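Side-chain contacts in enoyl-CoA hydratase/isomerase (Shewanella pealeana, PDB 4KPK), which probably works as an isomerase or hydratase on enoyl-CoA thioesters, as many crotonase-like enzymes do: residues A[47-52]-A[232-237]; A[94-99]-A[147-152]; A[39-44]-A[72-77]. One frame throughout, in Å; residues are numbered along the deposited sequence.

Contact 1: A[47-52]-A[232-237]; sequences GGVAQM and ALLSNS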
loop_
_atom_site.group_PDB
_atom_site.type_symbol
_atom_site.label_atom_id
_atom_site.label_comp_id
_atom_site.label_asym_id
_atom_site.label_seq_id
_atom_site.Cartn_x
_atom_site.Cartn_y
_atom_site.Cartn_z
ATOM N N GLY A 47 2.724 -35.626 -6.432
ATOM C CA GLY A 47 3.876 -35.012 -7.071
ATOM C C GLY A 47 4.283 -33.637 -6.549
ATOM O O GLY A 47 4.717 -32.787 -7.333
ATOM N N GLY A 48 4.139 -33.425 -5.242
ATOM C CA GLY A 48 4.538 -32.182 -4.594
ATOM C C GLY A 48 3.388 -31.273 -4.228
ATOM O O GLY A 48 3.518 -30.411 -3.364
ATOM N N VAL A 49 2.262 -31.496 -4.892
ATOM C CA VAL A 49 1.156 -30.565 -4.992
ATOM C C VAL A 49 -0.026 -31.140 -4.256
ATOM O O VAL A 49 -0.509 -32.214 -4.555
ATOM C CB VAL A 49 0.712 -30.384 -6.480
ATOM C CG1 VAL A 49 -0.464 -29.431 -6.567
ATOM C CG2 VAL A 49 1.864 -29.866 -7.307
ATOM N N ALA A 50 -0.489 -30.420 -3.261
ATOM C CA ALA A 50 -1.607 -30.855 -2.488
ATOM C C ALA A 50 -2.736 -29.998 -2.917
ATOM O O ALA A 50 -2.528 -28.835 -3.256
ATOM C CB ALA A 50 -1.357 -30.643 -0.979
ATOM N N GLN A 51 -3.940 -30.539 -2.863
ATOM C CA GLN A 51 -5.075 -29.757 -3.232
ATOM C C GLN A 51 -6.116 -29.873 -2.196
ATOM O O GLN A 51 -6.383 -30.976 -1.740
ATOM C CB GLN A 51 -5.680 -30.244 -4.578
ATOM C CG GLN A 51 -4.636 -30.355 -5.658
ATOM C CD GLN A 51 -5.265 -30.583 -7.030
ATOM O OE1 GLN A 51 -6.399 -30.191 -7.276
ATOM N NE2 GLN A 51 -4.544 -31.236 -7.902
HETATM N N MSE A 52 -6.760 -28.741 -1.928
HETATM C CA MSE A 52 -7.932 -28.627 -1.070
HETATM C C MSE A 52 -9.012 -28.076 -1.961
HETATM O O MSE A 52 -8.852 -26.991 -2.540
HETATM C CB MSE A 52 -7.717 -27.679 0.111
HETATM C CG MSE A 52 -8.957 -27.584 1.006
HETATM SE SE MSE A 52 -8.446 -26.393 2.517
HETATM C CE MSE A 52 -7.371 -27.027 3.978
ATOM N N ALA A 232 7.256 -23.151 -11.199
ATOM C CA ALA A 232 8.277 -22.294 -10.645
ATOM C C ALA A 232 8.462 -22.677 -9.125
ATOM O O ALA A 232 9.565 -22.849 -8.652
ATOM C CB ALA A 232 7.895 -20.863 -10.818
ATOM N N LEU A 233 7.358 -22.904 -8.436
ATOM C CA LEU A 233 7.341 -23.115 -6.999
ATOM C C LEU A 233 7.955 -24.458 -6.585
ATOM O O LEU A 233 8.745 -24.504 -5.652
ATOM C CB LEU A 233 5.921 -22.956 -6.466
ATOM C CG LEU A 233 5.370 -21.510 -6.448
ATOM C CD1 LEU A 233 3.894 -21.571 -6.147
ATOM C CD2 LEU A 233 6.010 -20.526 -5.432
ATOM N N LEU A 234 7.685 -25.523 -7.342
ATOM C CA LEU A 234 8.304 -26.815 -7.064
ATOM C C LEU A 234 9.804 -26.798 -7.284
ATOM O O LEU A 234 10.499 -27.596 -6.670
ATOM C CB LEU A 234 7.672 -27.943 -7.912
ATOM C CG LEU A 234 6.209 -28.330 -7.597
ATOM C CD1 LEU A 234 5.687 -29.435 -8.511
ATOM C CD2 LEU A 234 5.953 -28.728 -6.134
ATOM N N SER A 235 10.301 -25.907 -8.153
ATOM C CA SER A 235 11.744 -25.774 -8.363
ATOM C C SER A 235 12.492 -25.128 -7.215
ATOM O O SER A 235 13.693 -25.303 -7.105
ATOM C CB SER A 235 12.035 -24.936 -9.606
ATOM O OG SER A 235 11.199 -25.361 -10.636
ATOM N N ASN A 236 11.822 -24.331 -6.397
ATOM C CA ASN A 236 12.554 -23.452 -5.452
ATOM C C ASN A 236 12.747 -24.074 -4.091
ATOM O O ASN A 236 12.088 -25.028 -3.727
ATOM C CB ASN A 236 11.849 -22.081 -5.272
ATOM C CG ASN A 236 11.668 -21.314 -6.590
ATOM O OD1 ASN A 236 12.447 -21.441 -7.510
ATOM N ND2 ASN A 236 10.644 -20.495 -6.657
ATOM N N SER A 237 13.607 -23.460 -3.291
ATOM C CA SER A 237 13.892 -23.977 -1.936
ATOM C C SER A 237 12.699 -23.964 -1.003
ATOM O O SER A 237 12.214 -22.905 -0.626
ATOM C CB SER A 237 14.994 -23.147 -1.316
ATOM O OG SER A 237 15.178 -23.431 0.029
#
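Leu-234 reaches from the last turn of helix 222-235 into the tight turn before strand 49-54, and its two methyls divide the work. The apolar contact is with Val-49: Leu-234 CD1 lies 4.0 Å from Val-49 CG2, the side chains crossing at about a right angle. Val-49 keeps CG1 anti to its backbone N (chi1 179°), which leaves CG2 to meet the leucine. The remaining touches are on backbone. Leu-234 CD1 sits 3.7 Å from Gly-47 O, and Leu-234 CD2 rests on bare main chain, 4.0 Å from Gly-48 CA. A beta carbon on Gly-48 would stand only 2.8 Å from Leu-234 CD2, so the methyl occupies the place a side chain would need. Gly-47 and Gly-48 have the backbone angles of a type I' turn, linking strands 41-46 and 49-54 as a hairpin. Cutting Leu-234 back to an alanine is likely to open a gap over Gly-48 and leave Val-49 CG2 without its partner from the helix. Leu-234 also packs on Gln-85, just ahead of strand 86-91, and on Ile-86, its first residue, while Leu-233 and Asn-236 meet a second subunit, so the helix end lies between sheet and interface.

Contact 2: A[94-99]-A[147-152]; sequences KNFSAG and GGALGL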
loop_
_atom_site.group_PDB
_atom_site.type_symbol
_atom_site.label_atom_id
_atom_site.label_comp_id
_atom_site.label_asym_id
_atom_site.label_seq_id
_atom_site.Cartn_x
_atom_site.Cartn_y
_atom_site.Cartn_z
ATOM N N LYS A 94 -19.780 -24.062 -10.580
ATOM C CA LYS A 94 -19.650 -22.785 -11.281
ATOM C C LYS A 94 -19.155 -21.620 -10.402
ATOM O O LYS A 94 -18.724 -20.609 -10.930
ATOM C CB LYS A 94 -21.011 -22.376 -11.862
ATOM C CG LYS A 94 -21.687 -23.465 -12.657
ATOM C CD LYS A 94 -21.090 -23.572 -14.039
ATOM C CE LYS A 94 -21.654 -22.473 -14.923
ATOM N NZ LYS A 94 -20.772 -22.216 -16.098
ATOM N N ASN A 95 -19.221 -21.777 -9.076
ATOM C CA ASN A 95 -18.967 -20.717 -8.138
ATOM C C ASN A 95 -18.027 -21.177 -7.015
ATOM O O ASN A 95 -18.192 -22.219 -6.415
ATOM C CB ASN A 95 -20.300 -20.215 -7.541
ATOM C CG ASN A 95 -21.215 -19.544 -8.578
ATOM O OD1 ASN A 95 -22.313 -20.027 -8.828
ATOM N ND2 ASN A 95 -20.753 -18.467 -9.211
ATOM N N PHE A 96 -17.084 -20.325 -6.685
ATOM C CA PHE A 96 -16.075 -20.643 -5.704
ATOM C C PHE A 96 -16.710 -20.753 -4.254
ATOM O O PHE A 96 -16.629 -21.791 -3.656
ATOM C CB PHE A 96 -14.933 -19.604 -5.806
ATOM C CG PHE A 96 -13.792 -19.888 -4.861
ATOM C CD1 PHE A 96 -12.748 -20.720 -5.251
ATOM C CD2 PHE A 96 -13.792 -19.331 -3.564
ATOM C CE1 PHE A 96 -11.698 -21.006 -4.395
ATOM C CE2 PHE A 96 -12.746 -19.616 -2.680
ATOM C CZ PHE A 96 -11.679 -20.439 -3.101
ATOM N N SER A 97 -17.384 -19.712 -3.764
ATOM C CA SER A 97 -18.309 -19.815 -2.616
ATOM C C SER A 97 -19.297 -18.692 -2.787
ATOM O O SER A 97 -18.892 -17.550 -3.025
ATOM C CB SER A 97 -17.571 -19.655 -1.242
ATOM O OG SER A 97 -18.506 -19.643 -0.128
ATOM N N ALA A 98 -20.592 -18.972 -2.712
ATOM C CA ALA A 98 -21.569 -17.894 -2.581
ATOM C C ALA A 98 -21.514 -17.277 -1.155
ATOM O O ALA A 98 -22.346 -16.461 -0.833
ATOM C CB ALA A 98 -22.989 -18.371 -2.881
ATOM N N GLY A 99 -20.523 -17.628 -0.336
ATOM C CA GLY A 99 -20.341 -16.946 0.935
ATOM C C GLY A 99 -21.093 -17.764 1.947
ATOM O O GLY A 99 -21.021 -18.993 1.932
ATOM N N GLY A 147 -18.203 -13.497 0.759
ATOM C CA GLY A 147 -18.069 -13.815 2.207
ATOM C C GLY A 147 -16.630 -14.189 2.585
ATOM O O GLY A 147 -15.682 -13.564 2.103
ATOM N N GLY A 148 -16.459 -15.222 3.424
ATOM C CA GLY A 148 -15.125 -15.623 3.925
ATOM C C GLY A 148 -14.144 -16.049 2.829
ATOM O O GLY A 148 -12.912 -16.133 3.080
ATOM N N ALA A 149 -14.690 -16.331 1.620
ATOM C CA ALA A 149 -13.896 -16.750 0.455
ATOM C C ALA A 149 -12.925 -15.690 0.039
ATOM O O ALA A 149 -11.785 -15.967 -0.256
ATOM C CB ALA A 149 -14.802 -17.102 -0.727
ATOM N N LEU A 150 -13.369 -14.448 0.050
ATOM C CA LEU A 150 -12.468 -13.370 -0.188
ATOM C C LEU A 150 -11.302 -13.377 0.794
ATOM O O LEU A 150 -10.173 -13.082 0.377
ATOM C CB LEU A 150 -13.211 -12.075 -0.122
ATOM C CG LEU A 150 -12.428 -10.844 -0.568
ATOM C CD1 LEU A 150 -11.870 -10.978 -1.969
ATOM C CD2 LEU A 150 -13.383 -9.667 -0.475
ATOM N N GLY A 151 -11.536 -13.751 2.061
ATOM C CA GLY A 151 -10.433 -13.833 3.041
ATOM C C GLY A 151 -9.438 -14.902 2.661
ATOM O O GLY A 151 -8.236 -14.699 2.575
ATOM N N LEU A 152 -9.921 -16.074 2.380
ATOM C CA LEU A 152 -9.025 -17.071 1.855
ATOM C C LEU A 152 -8.208 -16.591 0.695
ATOM O O LEU A 152 -7.024 -16.882 0.618
ATOM C CB LEU A 152 -9.795 -18.316 1.390
ATOM C CG LEU A 152 -10.646 -19.003 2.494
ATOM C CD1 LEU A 152 -11.355 -20.152 1.833
ATOM C CD2 LEU A 152 -9.864 -19.469 3.719
#
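Gly-99 and Gly-147 bring the two backbones together, their CA atoms 4.1 Å apart, while Ser-97 and Ala-149 are set wider, with 6.2 Å between their CA atoms. Neither glycine has room for a side chain here: a beta carbon on Gly-147 would clash with the alpha carbon of Gly-99, and one on Gly-99 would press on the backbone N of Gly-147. The methyl of Ala-149 is the side-chain atom that both Phe-96 and Ser-97 touch. Ala-149 CB comes to the edge of the Phe-96 ring, in the ring plane, 3.7 Å from Phe-96 CD2 and almost as near to CE2. Phe-96 CG is anti to the backbone N (chi1 -177°), a rotation that carries the ring out to the first turn of helix 148-155. Ser-97 CB meets the same methyl, 3.8 Å from Ala-149 CB. Ser-97 OG accepts from Gly-99 N at 2.9 Å, with an N-H...O angle of 150°, which makes an ST turn, and it is also hydrogen-bonded to the carbonyl O of Asn-61. The backbone of Ser-97 bonds to Ala-144 and Phe-146, tying the loop to the chain leading into the helix, and Phe-96 packs further on Thr-139 and Val-141 of strand 137-141. In crotonase relatives the equivalent loop and helix start supply the two backbone N-H groups of the oxyanion hole, and the segments here probably belong to the same region. Across the interface the chemistry is apolar, whereas the polar bonds run within the loop and to the main chain of Asn-61, Ala-144 and Phe-146. The close approach thus depends on two glycines and a small methyl, while the Ser-97 backbone bonds also hold the loop in place.

Contact 3: A[39-44]-A[72-77]; sequences HYLSCT and IQVLEH. With EDO (1,2-ethanediol), chain B.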
loop_
_atom_site.group_PDB
_atom_site.type_symbol
_atom_site.label_atom_id
_atom_site.label_comp_id
_atom_site.label_asym_id
_atom_site.label_seq_id
_atom_site.Cartn_x
_atom_site.Cartn_y
_atom_site.Cartn_z
ATOM N N HIS A 39 -16.930 -34.031 4.518
ATOM C CA HIS A 39 -18.280 -33.914 3.978
ATOM C C HIS A 39 -18.305 -32.933 2.811
ATOM O O HIS A 39 -19.007 -33.168 1.847
ATOM C CB HIS A 39 -19.272 -33.410 5.064
ATOM C CG HIS A 39 -19.305 -34.251 6.321
ATOM N ND1 HIS A 39 -20.010 -35.434 6.408
ATOM C CD2 HIS A 39 -18.717 -34.077 7.539
ATOM C CE1 HIS A 39 -19.856 -35.952 7.620
ATOM N NE2 HIS A 39 -19.067 -35.155 8.322
ATOM N N TYR A 40 -17.568 -31.829 2.963
ATOM C CA TYR A 40 -17.624 -30.662 2.122
ATOM C C TYR A 40 -16.410 -30.395 1.284
ATOM O O TYR A 40 -16.465 -29.589 0.306
ATOM C CB TYR A 40 -17.828 -29.430 2.967
ATOM C CG TYR A 40 -19.135 -29.333 3.696
ATOM C CD1 TYR A 40 -20.222 -30.175 3.427
ATOM C CD2 TYR A 40 -19.313 -28.341 4.607
ATOM C CE1 TYR A 40 -21.427 -30.025 4.102
ATOM C CE2 TYR A 40 -20.504 -28.184 5.255
ATOM C CZ TYR A 40 -21.545 -29.013 5.013
ATOM O OH TYR A 40 -22.692 -28.769 5.718
ATOM N N LEU A 41 -15.324 -31.074 1.610
ATOM C CA LEU A 41 -14.068 -30.891 0.888
ATOM C C LEU A 41 -13.620 -32.208 0.255
ATOM O O LEU A 41 -13.994 -33.271 0.731
ATOM C CB LEU A 41 -12.973 -30.424 1.859
ATOM C CG LEU A 41 -13.198 -29.108 2.589
ATOM C CD1 LEU A 41 -12.116 -28.843 3.657
ATOM C CD2 LEU A 41 -13.247 -27.997 1.555
ATOM N N SER A 42 -12.792 -32.096 -0.798
ATOM C CA SER A 42 -11.884 -33.156 -1.245
ATOM C C SER A 42 -10.488 -32.737 -0.963
ATOM O O SER A 42 -10.169 -31.530 -0.892
ATOM C CB SER A 42 -11.895 -33.367 -2.789
ATOM O OG SER A 42 -13.169 -33.693 -3.261
ATOM N N CYS A 43 -9.604 -33.717 -0.930
ATOM C CA CYS A 43 -8.216 -33.393 -0.822
ATOM C C CYS A 43 -7.424 -34.477 -1.459
ATOM O O CYS A 43 -7.771 -35.647 -1.336
ATOM C CB CYS A 43 -7.832 -33.150 0.662
ATOM S SG CYS A 43 -8.200 -34.488 1.786
ATOM N N THR A 44 -6.384 -34.089 -2.203
ATOM C CA THR A 44 -5.521 -35.037 -2.912
ATOM C C THR A 44 -4.091 -34.591 -2.832
ATOM O O THR A 44 -3.800 -33.410 -2.572
ATOM C CB THR A 44 -5.919 -35.179 -4.430
ATOM O OG1 THR A 44 -5.782 -33.908 -5.075
ATOM C CG2 THR A 44 -7.312 -35.626 -4.531
ATOM N N ILE A 72 -9.752 -26.158 8.285
ATOM C CA ILE A 72 -8.700 -26.271 9.336
ATOM C C ILE A 72 -8.012 -27.632 9.340
ATOM O O ILE A 72 -6.790 -27.718 9.314
ATOM C CB ILE A 72 -9.263 -25.902 10.735
ATOM C CG1 ILE A 72 -9.731 -24.429 10.723
ATOM C CG2 ILE A 72 -8.248 -26.158 11.876
ATOM C CD1 ILE A 72 -10.590 -24.018 11.890
ATOM N N GLN A 73 -8.790 -28.709 9.340
ATOM C CA GLN A 73 -8.234 -30.038 9.338
ATOM C C GLN A 73 -7.335 -30.333 8.120
ATOM O O GLN A 73 -6.276 -30.947 8.274
ATOM C CB GLN A 73 -9.358 -31.076 9.340
ATOM C CG GLN A 73 -10.091 -31.247 10.650
ATOM C CD GLN A 73 -11.221 -32.240 10.518
ATOM O OE1 GLN A 73 -11.010 -33.387 10.100
ATOM N NE2 GLN A 73 -12.441 -31.803 10.837
ATOM N N VAL A 74 -7.779 -29.936 6.912
ATOM C CA VAL A 74 -6.983 -30.171 5.734
ATOM C C VAL A 74 -5.658 -29.370 5.755
ATOM O O VAL A 74 -4.572 -29.862 5.352
ATOM C CB VAL A 74 -7.780 -29.838 4.480
ATOM C CG1 VAL A 74 -6.883 -29.905 3.241
ATOM C CG2 VAL A 74 -8.967 -30.781 4.319
ATOM N N LEU A 75 -5.741 -28.136 6.234
ATOM C CA LEU A 75 -4.554 -27.329 6.425
ATOM C C LEU A 75 -3.604 -27.981 7.414
ATOM O O LEU A 75 -2.416 -28.078 7.115
ATOM C CB LEU A 75 -4.876 -25.910 6.922
ATOM C CG LEU A 75 -5.559 -24.937 5.962
ATOM C CD1 LEU A 75 -5.627 -23.554 6.600
ATOM C CD2 LEU A 75 -4.825 -24.900 4.628
ATOM N N GLU A 76 -4.105 -28.419 8.575
ATOM C CA GLU A 76 -3.195 -29.040 9.562
ATOM C C GLU A 76 -2.638 -30.320 8.944
ATOM O O GLU A 76 -1.454 -30.575 9.033
ATOM C CB GLU A 76 -3.856 -29.284 10.908
ATOM C CG GLU A 76 -3.205 -30.404 11.724
ATOM C CD GLU A 76 -1.740 -30.183 12.194
ATOM O OE1 GLU A 76 -0.868 -29.617 11.461
ATOM O OE2 GLU A 76 -1.436 -30.643 13.332
ATOM N N HIS A 77 -3.465 -31.080 8.224
ATOM C CA HIS A 77 -2.958 -32.258 7.535
ATOM C C HIS A 77 -1.763 -31.979 6.600
ATOM O O HIS A 77 -0.728 -32.639 6.684
ATOM C CB HIS A 77 -4.077 -32.907 6.776
ATOM C CG HIS A 77 -3.655 -34.077 5.975
ATOM N ND1 HIS A 77 -3.299 -35.273 6.554
ATOM C CD2 HIS A 77 -3.549 -34.249 4.634
ATOM C CE1 HIS A 77 -2.978 -36.134 5.606
ATOM N NE2 HIS A 77 -3.101 -35.530 4.437
HETATM C C1 EDO B . -15.598 -35.471 -0.184
HETATM O O1 EDO B . -14.868 -35.381 1.039
HETATM C C2 EDO B . -14.514 -35.438 -1.248
HETATM O O2 EDO B . -14.771 -36.383 -2.271
#
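Val-74 faces strand 41-46 from helix 65-80 and offers a different methyl to each of two strand residues. The closer of these apolar contacts is between branch ends, with Val-74 CG2 3.8 Å from Leu-41 CD1; the two side chains run at a slant to one another. Leu-41 holds CG beside its backbone N (chi1 -60°), and its CD1 branch does the touching. The other methyl, anti to the valine N (chi1 172°), looks further along the strand, where Val-74 CG1 lies 4.3 Å from Cys-43 CB. Leu-41 and Cys-43, two residues apart, direct their side chains to the same face of the strand, so one valine spans both. Met-52 from the neighbouring strand 49-54 also reaches Val-74. The helix is the connection of a beta-alpha-beta crossover, joining the parallel strands 49-54 and 86-91 of the crotonase-type sheet, and here it extends its cover to strand 41-46, the outermost on this side within the chain. Polar bonds lie round the rim of the apolar patch. Helix 30-37 covers the patch, with Leu-34 on Cys-43 and His-77, Asp-35 OD1 bonded to Cys-43 N and Thr-31 OG1 to His-77 NE2. Ahead of the strand, the backbone N atoms of His-39 and Tyr-40 both bond to the carboxylate of Glu-70, one turn before Val-74 on helix 65-80. A 1,2-ethanediol, probably from the crystallisation liquor, lies beside Leu-41 O and Ser-42, but its modelled approach to that carbonyl is too short to be trusted.

Contacts 1 and 3 share one end of the six-stranded sheet and touch through the hairpin of strands 41-46 and 49-54, although their centres are about 17 Å apart. Their segments alternate along the chain: 39-44, 47-52, 72-77, then, much later, 232-237. Contact 2 falls in the long interval before that last segment and follows contact 3 in sequence. Its centre lies about 16 Å from that of contact 3 and about 24 Å from that of contact 1, on the opposite side of the chain's centre from the latter. Contact 1 places helix 222-235 at the hairpin turn and contact 3 lays helix 65-80 over the outermost strand, whereas contact 2 joins loop and helix in the probable active-site region.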